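Local coordinates for protein inactive glucansucrase (PDB 5JBD) that is an inactive glucansucrase of glycosyl hydrolase family 70, a TIM-barrel protein with a bound calcium ion, at residues A[34-39]-A[59-63]; A[41-46]-A[864-868]; A[93-97]-A[129-133]; A[203-207]-A[859-863]. One frame throughout, in Å; residues are numbered along the deposited sequence.

Contact 1 of 4, residues A[34-39]-A[59-63]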
loop_
_atom_site.group_PDB
_atom_site.type_symbol
_atom_site.label_atom_id
_atom_site.label_comp_id
_atom_site.label_asym_id
_atom_site.label_seq_id
_atom_site.Cartn_x
_atom_site.Cartn_y
_atom_site.Cartn_z
ATOM N N TRP A 34 26.130 -27.926 -38.047
ATOM C CA TRP A 34 25.637 -28.760 -36.929
ATOM C C TRP A 34 26.086 -28.267 -35.542
ATOM O O TRP A 34 25.428 -28.560 -34.546
ATOM C CB TRP A 34 26.032 -30.237 -37.110
ATOM C CG TRP A 34 27.486 -30.499 -36.997
ATOM C CD1 TRP A 34 28.387 -30.549 -38.015
ATOM C CD2 TRP A 34 28.223 -30.747 -35.791
ATOM N NE1 TRP A 34 29.638 -30.808 -37.521
ATOM C CE2 TRP A 34 29.567 -30.933 -36.159
ATOM C CE3 TRP A 34 27.874 -30.824 -34.432
ATOM C CZ2 TRP A 34 30.577 -31.195 -35.224
ATOM C CZ3 TRP A 34 28.889 -31.083 -33.490
ATOM C CH2 TRP A 34 30.219 -31.269 -33.899
ATOM N N GLU A 35 27.195 -27.528 -35.498
ATOM C CA GLU A 35 27.721 -26.952 -34.253
ATOM C C GLU A 35 26.807 -25.867 -33.645
ATOM O O GLU A 35 26.997 -25.469 -32.494
ATOM C CB GLU A 35 29.157 -26.427 -34.462
ATOM C CG GLU A 35 30.143 -27.518 -34.894
ATOM C CD GLU A 35 31.579 -27.047 -35.024
ATOM O OE1 GLU A 35 32.105 -26.463 -34.058
ATOM O OE2 GLU A 35 32.188 -27.297 -36.083
ATOM N N ASN A 36 25.797 -25.420 -34.392
ATOM C CA ASN A 36 24.685 -24.632 -33.811
ATOM C C ASN A 36 23.895 -25.381 -32.729
ATOM O O ASN A 36 23.201 -24.761 -31.928
ATOM C CB ASN A 36 23.704 -24.199 -34.899
ATOM C CG ASN A 36 24.331 -23.293 -35.943
ATOM O OD1 ASN A 36 25.453 -22.823 -35.806
ATOM N ND2 ASN A 36 23.592 -23.055 -37.010
ATOM N N MET A 37 23.962 -26.712 -32.715
ATOM C CA MET A 37 23.286 -27.509 -31.680
ATOM C C MET A 37 23.756 -27.136 -30.278
ATOM O O MET A 37 24.908 -26.710 -30.095
ATOM C CB MET A 37 23.502 -29.020 -31.912
ATOM C CG MET A 37 24.887 -29.542 -31.556
ATOM S SD MET A 37 25.078 -31.320 -31.849
ATOM C CE MET A 37 24.308 -31.955 -30.358
ATOM N N ALA A 38 22.879 -27.317 -29.292
ATOM C CA ALA A 38 23.248 -27.096 -27.897
ATOM C C ALA A 38 24.457 -27.940 -27.552
ATOM O O ALA A 38 24.592 -29.068 -28.044
ATOM C CB ALA A 38 22.089 -27.421 -26.955
ATOM N N PHE A 39 25.361 -27.386 -26.748
ATOM C CA PHE A 39 26.568 -28.117 -26.342
ATOM C C PHE A 39 26.178 -29.376 -25.555
ATOM O O PHE A 39 26.785 -30.421 -25.720
ATOM C CB PHE A 39 27.501 -27.222 -25.515
ATOM C CG PHE A 39 28.679 -27.948 -24.923
ATOM C CD1 PHE A 39 29.782 -28.254 -25.705
ATOM C CD2 PHE A 39 28.682 -28.327 -23.580
ATOM C CE1 PHE A 39 30.871 -28.927 -25.164
ATOM C CE2 PHE A 39 29.759 -29.002 -23.037
ATOM C CZ PHE A 39 30.860 -29.295 -23.827
ATOM N N TYR A 59 21.835 -19.663 -24.578
ATOM C CA TYR A 59 22.365 -21.037 -24.510
ATOM C C TYR A 59 23.803 -21.089 -25.012
ATOM O O TYR A 59 24.320 -20.115 -25.578
ATOM C CB TYR A 59 21.472 -22.001 -25.297
ATOM C CG TYR A 59 21.766 -22.080 -26.785
ATOM C CD1 TYR A 59 21.691 -20.959 -27.595
ATOM C CD2 TYR A 59 22.119 -23.300 -27.390
ATOM C CE1 TYR A 59 21.965 -21.039 -28.949
ATOM C CE2 TYR A 59 22.369 -23.380 -28.744
ATOM C CZ TYR A 59 22.296 -22.240 -29.519
ATOM O OH TYR A 59 22.544 -22.297 -30.872
ATOM N N ARG A 60 24.451 -22.228 -24.786
ATOM C CA ARG A 60 25.810 -22.458 -25.262
ATOM C C ARG A 60 25.749 -23.390 -26.462
ATOM O O ARG A 60 25.485 -24.584 -26.289
ATOM C CB ARG A 60 26.661 -23.084 -24.157
ATOM C CG ARG A 60 28.109 -23.342 -24.568
ATOM C CD ARG A 60 28.861 -24.121 -23.508
ATOM N NE ARG A 60 30.153 -24.601 -24.002
ATOM C CZ ARG A 60 30.989 -25.362 -23.298
ATOM N NH1 ARG A 60 30.680 -25.757 -22.055
ATOM N NH2 ARG A 60 32.143 -25.748 -23.845
ATOM N N PRO A 61 25.977 -22.861 -27.685
ATOM C CA PRO A 61 26.082 -23.787 -28.828
ATOM C C PRO A 61 27.379 -24.566 -28.752
ATOM O O PRO A 61 28.286 -24.175 -28.005
ATOM C CB PRO A 61 26.103 -22.855 -30.047
ATOM C CG PRO A 61 26.675 -21.575 -29.527
ATOM C CD PRO A 61 26.206 -21.462 -28.099
ATOM N N TYR A 62 27.470 -25.662 -29.503
ATOM C CA TYR A 62 28.714 -26.443 -29.546
ATOM C C TYR A 62 29.855 -25.599 -30.128
ATOM O O TYR A 62 30.956 -25.580 -29.584
ATOM C CB TYR A 62 28.509 -27.749 -30.326
ATOM C CG TYR A 62 29.741 -28.647 -30.369
ATOM C CD1 TYR A 62 30.688 -28.490 -31.370
ATOM C CD2 TYR A 62 29.955 -29.650 -29.411
ATOM C CE1 TYR A 62 31.814 -29.297 -31.437
ATOM C CE2 TYR A 62 31.087 -30.467 -29.471
ATOM C CZ TYR A 62 32.012 -30.283 -30.486
ATOM O OH TYR A 62 33.149 -31.062 -30.593
ATOM N N GLY A 63 29.589 -24.900 -31.226
ATOM C CA GLY A 63 30.581 -24.011 -31.835
ATOM C C GLY A 63 29.954 -22.832 -32.556
ATOM O O GLY A 63 28.732 -22.762 -32.675
HETATM O O HOH W 1 26.459 -21.505 -33.709
#
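The guanidinium of R60 lies flat on the ring of F39, the two planes only 8° apart and CZ of R60 3.6 Å from the ring centroid, so the stack is also a cation-pi pair. The side chains run alongside each other in the same direction. R60 is extended all the way to NE, its CG pointing opposite the backbone N, which is what carries the group over the ring; a hydrogen bond from NE to OG1 of T74 holds it from outside the two segments.

F39 also touches Y62, and Y62 in turn offers a ring face to W34. There CH2 of W34 comes within 3.5 Å of CE1 of Y62, with the planes inclined at 39°. The carboxylate of E35 stands steeply to the Y62 ring, 78° between planes, with OE1 at the ring edge, while OE2 of E35 accepts from the backbone N of G32.

Y59 works differently: its ring edge faces A38, and OH of Y59 donates to O of N36 at 2.8 Å, in the carbonyl plane. An isolated beta bridge between A38 and P61 joins the N-terminal loop, with its 3-10 turn, to the link between strands 58-59 and 63-64. Flanking it are F39 N to R60 O (2.8 Å) and Y62 N to M37 O (2.8 Å). G63 N adds a bond to E35 O (2.9 Å), and a water donates to both N36 OD1 and G63 O.

Backbone polar groups are therefore paired across the contact beside an aromatic row, and the F39 face probably stabilises the positive charge of R60.

Contact 2 of 4, residues A[41-46]-A[864-868]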
loop_
_atom_site.group_PDB
_atom_site.type_symbol
_atom_site.label_atom_id
_atom_site.label_comp_id
_atom_site.label_asym_id
_atom_site.label_seq_id
_atom_site.Cartn_x
_atom_site.Cartn_y
_atom_site.Cartn_z
ATOM N N GLN A 41 22.388 -31.150 -23.410
ATOM C CA GLN A 41 20.962 -31.035 -23.139
ATOM C C GLN A 41 20.676 -31.006 -21.637
ATOM O O GLN A 41 20.011 -31.887 -21.083
ATOM C CB GLN A 41 20.196 -32.160 -23.832
ATOM C CG GLN A 41 20.350 -32.153 -25.346
ATOM C CD GLN A 41 19.223 -32.896 -26.051
ATOM O OE1 GLN A 41 18.569 -33.769 -25.462
ATOM N NE2 GLN A 41 18.980 -32.541 -27.313
ATOM N N ASP A 42 21.150 -29.952 -20.986
ATOM C CA ASP A 42 20.869 -29.713 -19.562
ATOM C C ASP A 42 21.125 -28.240 -19.224
ATOM O O ASP A 42 21.531 -27.456 -20.085
ATOM C CB ASP A 42 21.703 -30.663 -18.673
ATOM C CG ASP A 42 23.210 -30.521 -18.894
ATOM O OD1 ASP A 42 23.719 -29.387 -18.893
ATOM O OD2 ASP A 42 23.896 -31.553 -19.042
ATOM N N SER A 43 20.915 -27.880 -17.966
ATOM C CA SER A 43 21.049 -26.493 -17.522
ATOM C C SER A 43 22.458 -25.914 -17.607
ATOM O O SER A 43 22.618 -24.688 -17.598
ATOM C CB SER A 43 20.496 -26.349 -16.104
ATOM O OG SER A 43 19.118 -26.689 -16.090
ATOM N N SER A 44 23.475 -26.774 -17.710
ATOM C CA SER A 44 24.846 -26.307 -17.906
ATOM C C SER A 44 25.072 -25.651 -19.272
ATOM O O SER A 44 26.057 -24.924 -19.438
ATOM C CB SER A 44 25.864 -27.445 -17.704
ATOM O OG SER A 44 25.915 -28.310 -18.831
ATOM N N ALA A 45 24.213 -25.937 -20.256
ATOM C CA ALA A 45 24.322 -25.307 -21.581
ATOM C C ALA A 45 23.047 -24.645 -22.129
ATOM O O ALA A 45 23.106 -24.017 -23.190
ATOM C CB ALA A 45 24.848 -26.317 -22.581
ATOM N N ILE A 46 21.919 -24.776 -21.433
ATOM C CA ILE A 46 20.654 -24.199 -21.902
ATOM C C ILE A 46 19.911 -23.534 -20.733
ATOM O O ILE A 46 19.462 -24.224 -19.822
ATOM C CB ILE A 46 19.737 -25.266 -22.561
ATOM C CG1 ILE A 46 20.445 -26.026 -23.706
ATOM C CG2 ILE A 46 18.457 -24.613 -23.083
ATOM C CD1 ILE A 46 19.648 -27.208 -24.231
ATOM N N TYR A 864 10.728 -28.217 -24.102
ATOM C CA TYR A 864 10.964 -28.679 -22.730
ATOM C C TYR A 864 12.306 -29.348 -22.619
ATOM O O TYR A 864 12.711 -30.081 -23.520
ATOM C CB TYR A 864 9.851 -29.632 -22.276
ATOM C CG TYR A 864 9.807 -29.876 -20.784
ATOM C CD1 TYR A 864 9.133 -29.002 -19.927
ATOM C CD2 TYR A 864 10.432 -30.984 -20.225
ATOM C CE1 TYR A 864 9.092 -29.225 -18.557
ATOM C CE2 TYR A 864 10.398 -31.217 -18.860
ATOM C CZ TYR A 864 9.720 -30.345 -18.027
ATOM O OH TYR A 864 9.695 -30.595 -16.665
ATOM N N LEU A 865 12.988 -29.079 -21.510
ATOM C CA LEU A 865 14.275 -29.676 -21.223
ATOM C C LEU A 865 14.121 -30.552 -19.990
ATOM O O LEU A 865 13.973 -30.057 -18.874
ATOM C CB LEU A 865 15.317 -28.590 -20.997
ATOM C CG LEU A 865 16.738 -29.088 -20.770
ATOM C CD1 LEU A 865 17.239 -29.874 -21.983
ATOM C CD2 LEU A 865 17.644 -27.908 -20.460
ATOM N N ASN A 866 14.123 -31.862 -20.215
ATOM C CA ASN A 866 14.086 -32.841 -19.139
ATOM C C ASN A 866 15.494 -32.972 -18.593
ATOM O O ASN A 866 16.365 -33.544 -19.247
ATOM C CB ASN A 866 13.573 -34.186 -19.666
ATOM C CG ASN A 866 13.375 -35.220 -18.566
ATOM O OD1 ASN A 866 14.276 -35.490 -17.772
ATOM N ND2 ASN A 866 12.195 -35.821 -18.530
ATOM N N SER A 867 15.726 -32.405 -17.419
ATOM C CA SER A 867 17.005 -32.536 -16.724
ATOM C C SER A 867 16.796 -32.143 -15.272
ATOM O O SER A 867 15.900 -31.355 -14.963
ATOM C CB SER A 867 18.106 -31.668 -17.382
ATOM O OG SER A 867 17.942 -30.290 -17.096
ATOM N N GLY A 868 17.613 -32.688 -14.378
ATOM C CA GLY A 868 17.448 -32.448 -12.940
ATOM C C GLY A 868 16.051 -32.820 -12.457
ATOM O O GLY A 868 15.556 -33.900 -12.780
HETATM O O HOH W 2 19.666 -29.624 -14.835
#
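No direct hydrogen bond joins S43 to S867, although both bring hydroxyls to the contact: OG of S43 and OG of S867 stand 3.9 Å apart and share a water instead. That water is 2.9 Å from S867 OG and a longer 3.2 Å from S43 OG, which also bonds to ND2 of N48. No direct hydrogen bond crosses between the segments at all; the rest is packing.

L865 does most of it. A chi1 of -176° swings CG away from the residue's own N, and its two methyls spread along the opposing backbone: CD1 of L865 meets O of Q41 at 3.5 Å, while CD2 rests on C of D42 at 3.7 Å and reaches CB of I46 at 4.0 Å. Beside it, CB of S867 lies against CB of D42. The buried leucine thus presses largely on peptide atoms rather than on a partner side chain.

D42 turns its carboxylate back on its own segment, where OD1 accepts from N of S44, an Asx turn that curls this loop. Loops from near the two ends of the chain, 818 residues apart, meet here, consistent with the discontinuous domains of glucansucrases, which are assembled from N- and C-terminal segments.

Contact 3 of 4, residues A[93-97]-A[129-133]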
loop_
_atom_site.group_PDB
_atom_site.type_symbol
_atom_site.label_atom_id
_atom_site.label_comp_id
_atom_site.label_asym_id
_atom_site.label_seq_id
_atom_site.Cartn_x
_atom_site.Cartn_y
_atom_site.Cartn_z
ATOM N N GLN A 93 11.084 -13.701 -37.194
ATOM C CA GLN A 93 12.376 -14.008 -37.796
ATOM C C GLN A 93 12.776 -12.918 -38.787
ATOM O O GLN A 93 13.902 -12.408 -38.747
ATOM C CB GLN A 93 12.336 -15.382 -38.486
ATOM C CG GLN A 93 13.648 -15.831 -39.134
ATOM C CD GLN A 93 13.531 -17.159 -39.863
ATOM O OE1 GLN A 93 12.438 -17.610 -40.153
ATOM N NE2 GLN A 93 14.662 -17.784 -40.160
ATOM N N ALA A 94 11.855 -12.569 -39.681
ATOM C CA ALA A 94 12.113 -11.520 -40.668
ATOM C C ALA A 94 12.333 -10.181 -39.969
ATOM O O ALA A 94 13.222 -9.431 -40.370
ATOM C CB ALA A 94 10.986 -11.435 -41.689
ATOM N N GLN A 95 11.577 -9.910 -38.900
ATOM C CA GLN A 95 11.804 -8.702 -38.089
ATOM C C GLN A 95 13.184 -8.667 -37.440
ATOM O O GLN A 95 13.842 -7.623 -37.436
ATOM C CB GLN A 95 10.765 -8.543 -36.985
ATOM C CG GLN A 95 9.359 -8.161 -37.425
ATOM C CD GLN A 95 8.422 -8.112 -36.235
ATOM O OE1 GLN A 95 8.666 -7.383 -35.280
ATOM N NE2 GLN A 95 7.364 -8.916 -36.269
ATOM N N PHE A 96 13.627 -9.807 -36.910
ATOM C CA PHE A 96 14.968 -9.912 -36.323
ATOM C C PHE A 96 16.047 -9.556 -37.336
ATOM O O PHE A 96 16.946 -8.766 -37.042
ATOM C CB PHE A 96 15.209 -11.314 -35.763
ATOM C CG PHE A 96 16.574 -11.501 -35.175
ATOM C CD1 PHE A 96 16.846 -11.081 -33.875
ATOM C CD2 PHE A 96 17.585 -12.108 -35.903
ATOM C CE1 PHE A 96 18.100 -11.252 -33.321
ATOM C CE2 PHE A 96 18.851 -12.275 -35.357
ATOM C CZ PHE A 96 19.107 -11.848 -34.062
ATOM N N ILE A 97 15.940 -10.128 -38.530
ATOM C CA ILE A 97 16.911 -9.897 -39.608
ATOM C C ILE A 97 16.953 -8.414 -39.993
ATOM O O ILE A 97 18.031 -7.803 -40.017
ATOM C CB ILE A 97 16.626 -10.814 -40.835
ATOM C CG1 ILE A 97 16.882 -12.286 -40.463
ATOM C CG2 ILE A 97 17.495 -10.430 -42.036
ATOM C CD1 ILE A 97 16.262 -13.303 -41.407
ATOM N N LEU A 129 14.953 -16.985 -45.922
ATOM C CA LEU A 129 15.034 -16.483 -44.534
ATOM C C LEU A 129 16.079 -17.244 -43.717
ATOM O O LEU A 129 16.830 -16.637 -42.956
ATOM C CB LEU A 129 13.683 -16.559 -43.806
ATOM C CG LEU A 129 12.579 -15.576 -44.184
ATOM C CD1 LEU A 129 11.354 -15.838 -43.321
ATOM C CD2 LEU A 129 13.029 -14.129 -44.042
ATOM N N ALA A 130 16.120 -18.567 -43.873
ATOM C CA ALA A 130 17.082 -19.399 -43.148
ATOM C C ALA A 130 18.503 -19.017 -43.538
ATOM O O ALA A 130 19.367 -18.851 -42.683
ATOM C CB ALA A 130 16.826 -20.876 -43.421
ATOM N N ASN A 131 18.726 -18.867 -44.841
ATOM C CA ASN A 131 20.018 -18.460 -45.375
ATOM C C ASN A 131 20.445 -17.070 -44.900
ATOM O O ASN A 131 21.601 -16.896 -44.503
ATOM C CB ASN A 131 19.999 -18.549 -46.904
ATOM C CG ASN A 131 21.351 -18.317 -47.529
ATOM O OD1 ASN A 131 21.617 -17.247 -48.082
ATOM N ND2 ASN A 131 22.210 -19.319 -47.461
ATOM N N MET A 132 19.530 -16.101 -44.921
ATOM C CA MET A 132 19.817 -14.771 -44.366
ATOM C C MET A 132 20.128 -14.842 -42.863
ATOM O O MET A 132 21.063 -14.195 -42.399
ATOM C CB MET A 132 18.662 -13.796 -44.613
ATOM C CG MET A 132 18.487 -13.420 -46.073
ATOM S SD MET A 132 17.079 -12.319 -46.310
ATOM C CE MET A 132 17.512 -11.465 -47.827
ATOM N N ALA A 133 19.364 -15.643 -42.117
ATOM C CA ALA A 133 19.610 -15.818 -40.680
ATOM C C ALA A 133 20.983 -16.451 -40.387
ATOM O O ALA A 133 21.663 -16.030 -39.458
ATOM C CB ALA A 133 18.500 -16.634 -40.033
#
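In Q93 a trans chi1 (-179°) and a chain that stays extended beyond CG carry the amide across to L129. In L129, CG stands beside the backbone N and anti to the carbonyl carbon (chi1 -73°), bringing the isobutyl end towards the helix of Q93. The two side chains cross at a slant: OE1 of Q93 lies 3.8 Å from CD1 of L129, and NE2 of Q93 sits over the backbone, 3.7 Å from O of L129, a distance of packing rather than of a hydrogen bond. The same NE2 of Q93 also lies 4.0 Å from CB of A133.

The second meeting point is the tip of I97. Its CD1 drops between residues one turn apart on the other helix, touching O of L129 at 3.7 Å and CB of M132 at 4.0 Å, with N and CB of A133 close by. M132 meets I97 through CB, its sulfur lying farther off.

These segments belong to helices 90-101 and 126-147, which cross here at 36° with their N-to-C directions the same general way, the short axes 10.3 Å apart at closest approach. They form part of a helical cluster well away from the centre of the chain; the F96 ring packs on I157 and F160 of helix 151-162. W87, in a loop, touches Q93 and A133 and so borders the same interface.

At the L129 end, CB of A94 meets CD2 of L129 at 4.1 Å.

Contact 4 of 4, residues A[203-207]-A[859-863]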
loop_
_atom_site.group_PDB
_atom_site.type_symbol
_atom_site.label_atom_id
_atom_site.label_comp_id
_atom_site.label_asym_id
_atom_site.label_seq_id
_atom_site.Cartn_x
_atom_site.Cartn_y
_atom_site.Cartn_z
ATOM N N ASP A 203 -0.612 -33.088 -21.856
ATOM C CA ASP A 203 -0.669 -32.625 -23.247
ATOM C C ASP A 203 0.450 -31.602 -23.496
ATOM O O ASP A 203 0.434 -30.530 -22.901
ATOM C CB ASP A 203 -2.036 -31.979 -23.521
ATOM C CG ASP A 203 -2.235 -31.575 -24.988
ATOM O OD1 ASP A 203 -1.278 -31.592 -25.785
ATOM O OD2 ASP A 203 -3.376 -31.214 -25.332
ATOM N N PRO A 204 1.415 -31.913 -24.384
ATOM C CA PRO A 204 2.538 -30.964 -24.573
ATOM C C PRO A 204 2.146 -29.568 -25.088
ATOM O O PRO A 204 2.910 -28.618 -24.886
ATOM C CB PRO A 204 3.453 -31.673 -25.590
ATOM C CG PRO A 204 2.985 -33.089 -25.667
ATOM C CD PRO A 204 1.543 -33.107 -25.244
ATOM N N ARG A 205 0.982 -29.451 -25.738
ATOM C CA ARG A 205 0.436 -28.142 -26.140
ATOM C C ARG A 205 -0.041 -27.299 -24.952
ATOM O O ARG A 205 -0.106 -26.071 -25.060
ATOM C CB ARG A 205 -0.726 -28.294 -27.126
ATOM C CG ARG A 205 -0.362 -28.940 -28.449
ATOM C CD ARG A 205 -1.662 -29.209 -29.204
ATOM N NE ARG A 205 -1.478 -29.543 -30.619
ATOM C CZ ARG A 205 -1.184 -28.678 -31.593
ATOM N NH1 ARG A 205 -0.993 -27.381 -31.339
ATOM N NH2 ARG A 205 -1.058 -29.119 -32.845
ATOM N N LYS A 206 -0.410 -27.956 -23.849
ATOM C CA LYS A 206 -0.840 -27.258 -22.624
ATOM C C LYS A 206 0.279 -27.059 -21.606
ATOM O O LYS A 206 0.226 -26.122 -20.823
ATOM C CB LYS A 206 -1.996 -28.008 -21.962
ATOM C CG LYS A 206 -3.202 -28.119 -22.873
ATOM C CD LYS A 206 -4.431 -28.572 -22.125
ATOM C CE LYS A 206 -5.609 -28.632 -23.080
ATOM N NZ LYS A 206 -6.766 -29.347 -22.482
ATOM N N GLY A 207 1.286 -27.933 -21.616
ATOM C CA GLY A 207 2.342 -27.885 -20.620
ATOM C C GLY A 207 1.869 -28.363 -19.257
ATOM O O GLY A 207 0.807 -28.958 -19.124
ATOM N N ASN A 859 4.758 -26.943 -34.381
ATOM C CA ASN A 859 3.500 -27.687 -34.153
ATOM C C ASN A 859 2.685 -27.288 -32.904
ATOM O O ASN A 859 1.677 -27.921 -32.606
ATOM C CB ASN A 859 3.783 -29.200 -34.115
ATOM C CG ASN A 859 4.515 -29.645 -32.850
ATOM O OD1 ASN A 859 4.747 -28.866 -31.924
ATOM N ND2 ASN A 859 4.884 -30.911 -32.816
ATOM N N GLY A 860 3.118 -26.265 -32.170
ATOM C CA GLY A 860 2.380 -25.774 -31.005
ATOM C C GLY A 860 2.812 -26.342 -29.662
ATOM O O GLY A 860 2.451 -25.792 -28.626
ATOM N N ASP A 861 3.589 -27.425 -29.658
ATOM C CA ASP A 861 4.061 -28.023 -28.405
ATOM C C ASP A 861 5.038 -27.093 -27.696
ATOM O O ASP A 861 5.884 -26.475 -28.348
ATOM C CB ASP A 861 4.793 -29.343 -28.665
ATOM C CG ASP A 861 3.882 -30.454 -29.163
ATOM O OD1 ASP A 861 2.647 -30.289 -29.172
ATOM O OD2 ASP A 861 4.430 -31.513 -29.536
ATOM N N TYR A 862 4.931 -27.004 -26.371
ATOM C CA TYR A 862 5.942 -26.312 -25.575
ATOM C C TYR A 862 7.284 -27.037 -25.675
ATOM O O TYR A 862 7.339 -28.267 -25.571
ATOM C CB TYR A 862 5.530 -26.222 -24.105
ATOM C CG TYR A 862 4.537 -25.116 -23.817
ATOM C CD1 TYR A 862 4.947 -23.781 -23.768
ATOM C CD2 TYR A 862 3.189 -25.395 -23.599
ATOM C CE1 TYR A 862 4.034 -22.756 -23.506
ATOM C CE2 TYR A 862 2.270 -24.373 -23.345
ATOM C CZ TYR A 862 2.695 -23.062 -23.298
ATOM O OH TYR A 862 1.791 -22.054 -23.036
ATOM N N ALA A 863 8.352 -26.275 -25.899
ATOM C CA ALA A 863 9.700 -26.808 -25.791
ATOM C C ALA A 863 9.929 -27.183 -24.331
ATOM O O ALA A 863 9.355 -26.564 -23.423
ATOM C CB ALA A 863 10.732 -25.785 -26.248
#
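O of N859 lies over one face of the R205 guanidinium, 3.1 Å from CZ of R205. NH1 and NH2 of R205 are also near this oxygen, but at angles too poor for hydrogen bonds. The Y862 ring has O of P204 at its edge, near the ring plane, and O of R205 set obliquely, 3.4 Å from CE2 of Y862.

Two loops meet here, each folded by an Asx turn: OD1 of D203 accepts from N of R205, and OD1 of N859 accepts from N of D861. The N859 bond is 2.9 Å long. One loop follows strand 193-197, the other strand 841-845.

R205 keeps CG beside its backbone N (chi1 -63°) and then runs extended past D861, with OD1 of D861 3.4 Å from CG of R205. The guanidinium and carboxylate planes are 82° apart. OD1 of D861 lies 4.4 Å from NE of R205, beyond a salt bridge and well out of the guanidinium plane, so any attraction is probably one of charge alone. P204 packs its CB on CG of D861 at 3.8 Å.

Across the loops runs one hydrogen bond, from N of Y862 to O of P204 (3.0 Å), the donor standing 40° out of the carbonyl plane.

How the contacts relate
All four contacts lie on the same side of the molecule, their centres 39 to 47 Å from the centre of the chain. None includes the calcium ligands E237, D243, N287 and N751. Contacts 1 and 2 touch: R60 N is 2.7 Å from A45 O, a probable hydrogen bond, and A38 CB packs on I46 CD1; their centres are 13 Å apart. Contact 4 continues contact 2 along the chain, since 859-863 runs directly into 864-868, with centres 17 Å apart. Contact 3 stands separate, its nearest atoms about 8 Å from contact 1 and about 13 Å from contact 4. A sulfate, probably from the crystallisation liquor, lies about 6 Å from the N859 side chain of contact 4.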